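Local coordinates for protein fatty Acyl-Adenylate Ligase (PDB 3PBK) that belongs to the AMP-binding enzymes of the ANL superfamily and carries the name fatty acyl-adenylate ligase, at residues A[57-69]-A[158-170]. Sequence-based numbering, arbitrary orientation.
Sequences RAEAGAKRLLSLN and WFKALPEADVALQ
R64 lays its guanidinium over one face of the F159 ring in a cation-pi contact, CZ standing 4.5 Å from the ring centroid and the two planes 39° apart. A chi3 of -71° bends the R64 chain back, and R64 NE donates to F159 O (2.8 Å), the acceptor in the guanidinium plane but the bond bent at 132°. Arginine suits this place because it sets a flat cation against the ring and an NE-H against the carbonyl, which L162 N reaches from the opposite face. G61 has no side chain to crowd F159 CZ, and its CA lies against a face of the guanidinium. L65 CG packs obliquely on F159 CE1. Farther along, the loop crosses helix 51-67. A165 N donates to K63 O (3.1 Å) from above the carbonyl plane, and the small A165 methyl lies against L66 CB and the backbone at S67. The E164 chain bends at chi2 back over the helix beside K63 CB. K63's extended aliphatic chain runs past L169 CD1, while L169 CD2 reaches A62. L68 and L162 meet at about a right angle, both touching L154. The contact thus fastens helix 51-67 to the segment following edge strand 152-155 of a parallel sheet, an alpha/beta layer within the AMP-binding enzyme region.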
loop_
_atom_site.group_PDB
_atom_site.type_symbol
_atom_site.label_atom_id
_atom_site.label_comp_id
_atom_site.label_asym_id
_atom_site.label_seq_id
_atom_site.Cartn_x
_atom_site.Cartn_y
_atom_site.Cartn_z
ATOM N N ARG A 57 -24.640 -10.790 8.648
ATOM C CA ARG A 57 -24.771 -9.376 8.346
ATOM C C ARG A 57 -24.512 -9.086 6.873
ATOM O O ARG A 57 -25.099 -8.173 6.307
ATOM C CB ARG A 57 -23.847 -8.551 9.236
ATOM C CG ARG A 57 -24.168 -8.699 10.704
ATOM C CD ARG A 57 -23.312 -7.798 11.561
ATOM N NE ARG A 57 -23.545 -8.037 12.980
ATOM C CZ ARG A 57 -22.826 -7.491 13.955
ATOM N NH1 ARG A 57 -21.820 -6.676 13.662
ATOM N NH2 ARG A 57 -23.107 -7.759 15.226
ATOM N N ALA A 58 -23.645 -9.872 6.247
ATOM C CA ALA A 58 -23.360 -9.688 4.824
ATOM C C ALA A 58 -24.529 -10.128 3.925
ATOM O O ALA A 58 -24.860 -9.440 2.958
ATOM C CB ALA A 58 -22.073 -10.406 4.431
ATOM N N GLU A 59 -25.148 -11.268 4.248
ATOM C CA GLU A 59 -26.322 -11.754 3.511
ATOM C C GLU A 59 -27.486 -10.772 3.609
ATOM O O GLU A 59 -28.063 -10.378 2.597
ATOM C CB GLU A 59 -26.771 -13.112 4.042
ATOM C CG GLU A 59 -25.976 -14.296 3.534
ATOM C CD GLU A 59 -26.252 -15.559 4.341
ATOM O OE1 GLU A 59 -27.217 -15.572 5.146
ATOM O OE2 GLU A 59 -25.498 -16.538 4.173
ATOM N N ALA A 60 -27.832 -10.392 4.837
ATOM C CA ALA A 60 -28.893 -9.420 5.071
ATOM C C ALA A 60 -28.616 -8.129 4.311
ATOM O O ALA A 60 -29.467 -7.629 3.574
ATOM C CB ALA A 60 -29.035 -9.140 6.556
ATOM N N GLY A 61 -27.417 -7.590 4.498
ATOM C CA GLY A 61 -27.020 -6.370 3.823
ATOM C C GLY A 61 -27.145 -6.517 2.324
ATOM O O GLY A 61 -27.613 -5.618 1.636
ATOM N N ALA A 62 -26.722 -7.664 1.816
ATOM C CA ALA A 62 -26.851 -7.942 0.397
ATOM C C ALA A 62 -28.304 -7.750 -0.071
ATOM O O ALA A 62 -28.561 -7.212 -1.151
ATOM C CB ALA A 62 -26.355 -9.353 0.088
ATOM N N LYS A 63 -29.255 -8.182 0.752
ATOM C CA LYS A 63 -30.666 -8.062 0.397
ATOM C C LYS A 63 -31.168 -6.628 0.561
ATOM O O LYS A 63 -31.889 -6.122 -0.296
ATOM C CB LYS A 63 -31.517 -9.055 1.190
ATOM C CG LYS A 63 -31.402 -10.489 0.692
ATOM C CD LYS A 63 -32.029 -11.475 1.673
ATOM C CE LYS A 63 -32.137 -12.868 1.065
ATOM N NZ LYS A 63 -32.953 -13.787 1.906
ATOM N N ARG A 64 -30.783 -5.965 1.648
ATOM C CA ARG A 64 -31.096 -4.551 1.790
ATOM C C ARG A 64 -30.656 -3.799 0.541
ATOM O O ARG A 64 -31.460 -3.150 -0.126
ATOM C CB ARG A 64 -30.415 -3.960 3.017
ATOM C CG ARG A 64 -30.913 -4.524 4.331
ATOM C CD ARG A 64 -30.638 -3.562 5.486
ATOM N NE ARG A 64 -29.219 -3.461 5.831
ATOM C CZ ARG A 64 -28.475 -4.484 6.248
ATOM N NH1 ARG A 64 -29.004 -5.700 6.343
ATOM N NH2 ARG A 64 -27.195 -4.303 6.553
ATOM N N LEU A 65 -29.373 -3.906 0.222
ATOM C CA LEU A 65 -28.811 -3.242 -0.947
ATOM C C LEU A 65 -29.622 -3.456 -2.215
ATOM O O LEU A 65 -29.757 -2.549 -3.028
ATOM C CB LEU A 65 -27.377 -3.702 -1.179
ATOM C CG LEU A 65 -26.339 -2.908 -0.399
ATOM C CD1 LEU A 65 -24.940 -3.313 -0.805
ATOM C CD2 LEU A 65 -26.576 -1.437 -0.643
ATOM N N LEU A 66 -30.157 -4.657 -2.389
ATOM C CA LEU A 66 -30.914 -4.976 -3.595
ATOM C C LEU A 66 -32.300 -4.325 -3.622
ATOM O O LEU A 66 -32.857 -4.074 -4.699
ATOM C CB LEU A 66 -31.025 -6.487 -3.764
ATOM C CG LEU A 66 -29.705 -7.148 -4.154
ATOM C CD1 LEU A 66 -29.783 -8.655 -3.972
ATOM C CD2 LEU A 66 -29.322 -6.773 -5.585
ATOM N N SER A 67 -32.848 -4.040 -2.443
ATOM C CA SER A 67 -34.152 -3.404 -2.361
ATOM C C SER A 67 -34.070 -2.035 -3.009
ATOM O O SER A 67 -35.084 -1.418 -3.313
ATOM C CB SER A 67 -34.604 -3.275 -0.911
ATOM O OG SER A 67 -34.073 -2.105 -0.320
ATOM N N LEU A 68 -32.849 -1.565 -3.219
ATOM C CA LEU A 68 -32.630 -0.284 -3.861
ATOM C C LEU A 68 -32.611 -0.431 -5.375
ATOM O O LEU A 68 -32.098 0.442 -6.078
ATOM C CB LEU A 68 -31.316 0.333 -3.388
ATOM C CG LEU A 68 -31.321 0.990 -2.007
ATOM C CD1 LEU A 68 -29.915 1.068 -1.440
ATOM C CD2 LEU A 68 -31.923 2.371 -2.095
ATOM N N ASN A 69 -33.160 -1.532 -5.878
ATOM C CA ASN A 69 -33.205 -1.769 -7.322
ATOM C C ASN A 69 -31.863 -1.612 -8.048
ATOM O O ASN A 69 -31.809 -1.127 -9.187
ATOM C CB ASN A 69 -34.262 -0.881 -7.983
ATOM C CG ASN A 69 -35.540 -1.640 -8.298
ATOM O OD1 ASN A 69 -36.641 -1.089 -8.212
ATOM N ND2 ASN A 69 -35.398 -2.917 -8.663
ATOM N N TRP A 158 -28.954 4.346 7.974
ATOM C CA TRP A 158 -29.998 4.265 6.948
ATOM C C TRP A 158 -29.843 2.963 6.155
ATOM O O TRP A 158 -30.819 2.266 5.883
ATOM C CB TRP A 158 -29.981 5.481 6.005
ATOM C CG TRP A 158 -29.865 6.834 6.696
ATOM C CD1 TRP A 158 -30.030 7.097 8.034
ATOM C CD2 TRP A 158 -29.582 8.110 6.072
ATOM N NE1 TRP A 158 -29.844 8.443 8.282
ATOM C CE2 TRP A 158 -29.576 9.089 7.100
ATOM C CE3 TRP A 158 -29.327 8.517 4.750
ATOM C CZ2 TRP A 158 -29.326 10.447 6.847
ATOM C CZ3 TRP A 158 -29.079 9.872 4.500
ATOM C CH2 TRP A 158 -29.081 10.817 5.546
ATOM N N PHE A 159 -28.607 2.633 5.799
ATOM C CA PHE A 159 -28.321 1.375 5.122
ATOM C C PHE A 159 -28.811 0.166 5.933
ATOM O O PHE A 159 -29.532 -0.688 5.407
ATOM C CB PHE A 159 -26.822 1.274 4.803
ATOM C CG PHE A 159 -26.358 -0.117 4.442
ATOM C CD1 PHE A 159 -27.064 -0.892 3.537
ATOM C CD2 PHE A 159 -25.192 -0.638 4.995
ATOM C CE1 PHE A 159 -26.632 -2.172 3.208
ATOM C CE2 PHE A 159 -24.750 -1.913 4.664
ATOM C CZ PHE A 159 -25.471 -2.680 3.770
ATOM N N LYS A 160 -28.431 0.093 7.208
ATOM C CA LYS A 160 -28.844 -1.028 8.052
ATOM C C LYS A 160 -30.358 -0.993 8.240
ATOM O O LYS A 160 -30.992 -2.009 8.567
ATOM C CB LYS A 160 -28.136 -0.995 9.411
ATOM C CG LYS A 160 -26.622 -0.997 9.333
ATOM C CD LYS A 160 -25.995 -1.530 10.613
ATOM C CE LYS A 160 -24.549 -1.056 10.772
ATOM N NZ LYS A 160 -23.865 -1.632 11.977
ATOM N N ALA A 161 -30.926 0.188 8.004
ATOM C CA ALA A 161 -32.344 0.440 8.225
ATOM C C ALA A 161 -33.221 0.055 7.028
ATOM O O ALA A 161 -34.447 0.075 7.114
ATOM C CB ALA A 161 -32.561 1.905 8.609
ATOM N N LEU A 162 -32.589 -0.305 5.918
ATOM C CA LEU A 162 -33.320 -0.703 4.716
ATOM C C LEU A 162 -34.058 -2.033 4.876
ATOM O O LEU A 162 -33.809 -2.790 5.820
ATOM C CB LEU A 162 -32.380 -0.764 3.506
ATOM C CG LEU A 162 -32.395 0.439 2.559
ATOM C CD1 LEU A 162 -32.723 1.730 3.295
ATOM C CD2 LEU A 162 -31.073 0.553 1.816
ATOM N N PRO A 163 -34.989 -2.305 3.953
ATOM C CA PRO A 163 -35.753 -3.556 3.911
ATOM C C PRO A 163 -35.061 -4.654 3.091
ATOM O O PRO A 163 -34.527 -4.386 2.012
ATOM C CB PRO A 163 -37.061 -3.144 3.213
ATOM C CG PRO A 163 -36.998 -1.631 3.070
ATOM C CD PRO A 163 -35.554 -1.294 3.049
ATOM N N GLU A 164 -35.071 -5.878 3.609
ATOM C CA GLU A 164 -34.651 -7.032 2.836
ATOM C C GLU A 164 -35.433 -7.070 1.528
ATOM O O GLU A 164 -36.622 -7.392 1.550
ATOM C CB GLU A 164 -35.006 -8.313 3.593
ATOM C CG GLU A 164 -34.590 -8.363 5.046
ATOM C CD GLU A 164 -33.208 -8.931 5.198
ATOM O OE1 GLU A 164 -32.376 -8.607 4.327
ATOM O OE2 GLU A 164 -32.955 -9.694 6.163
ATOM N N ALA A 165 -34.800 -6.760 0.395
ATOM C CA ALA A 165 -35.433 -7.038 -0.903
ATOM C C ALA A 165 -35.742 -8.536 -0.987
ATOM O O ALA A 165 -34.828 -9.362 -0.949
ATOM C CB ALA A 165 -34.534 -6.618 -2.052
ATOM N N ASP A 166 -37.019 -8.892 -1.091
ATOM C CA ASP A 166 -37.403 -10.298 -0.969
ATOM C C ASP A 166 -36.998 -11.122 -2.193
ATOM O O ASP A 166 -37.804 -11.361 -3.093
ATOM C CB ASP A 166 -38.900 -10.443 -0.678
ATOM C CG ASP A 166 -39.255 -11.819 -0.138
ATOM O OD1 ASP A 166 -39.506 -11.936 1.083
ATOM O OD2 ASP A 166 -39.264 -12.786 -0.931
ATOM N N VAL A 167 -35.747 -11.568 -2.214
ATOM C CA VAL A 167 -35.212 -12.251 -3.380
ATOM C C VAL A 167 -34.217 -13.338 -2.998
ATOM O O VAL A 167 -33.636 -13.311 -1.910
ATOM C CB VAL A 167 -34.536 -11.250 -4.349
ATOM C CG1 VAL A 167 -33.351 -10.574 -3.676
ATOM C CG2 VAL A 167 -34.112 -11.947 -5.642
ATOM N N ALA A 168 -34.034 -14.294 -3.907
ATOM C CA ALA A 168 -33.049 -15.353 -3.738
ATOM C C ALA A 168 -31.654 -14.886 -4.158
ATOM O O ALA A 168 -31.413 -14.606 -5.339
ATOM C CB ALA A 168 -33.453 -16.563 -4.538
ATOM N N LEU A 169 -30.743 -14.820 -3.186
ATOM C CA LEU A 169 -29.369 -14.384 -3.438
ATOM C C LEU A 169 -28.619 -15.309 -4.395
ATOM O O LEU A 169 -28.395 -16.485 -4.106
ATOM C CB LEU A 169 -28.592 -14.218 -2.125
ATOM C CG LEU A 169 -28.345 -12.793 -1.616
ATOM C CD1 LEU A 169 -29.616 -11.977 -1.642
ATOM C CD2 LEU A 169 -27.759 -12.815 -0.214
ATOM N N GLN A 170 -28.236 -14.743 -5.534
ATOM C CA GLN A 170 -27.477 -15.435 -6.575
ATOM C C GLN A 170 -25.983 -15.548 -6.213
ATOM O O GLN A 170 -25.334 -14.567 -5.819
ATOM C CB GLN A 170 -27.678 -14.693 -7.902
ATOM C CG GLN A 170 -27.764 -13.151 -7.726
ATOM C CD GLN A 170 -29.071 -12.540 -8.266
ATOM O OE1 GLN A 170 -29.751 -11.764 -7.574
ATOM N NE2 GLN A 170 -29.429 -12.900 -9.501
#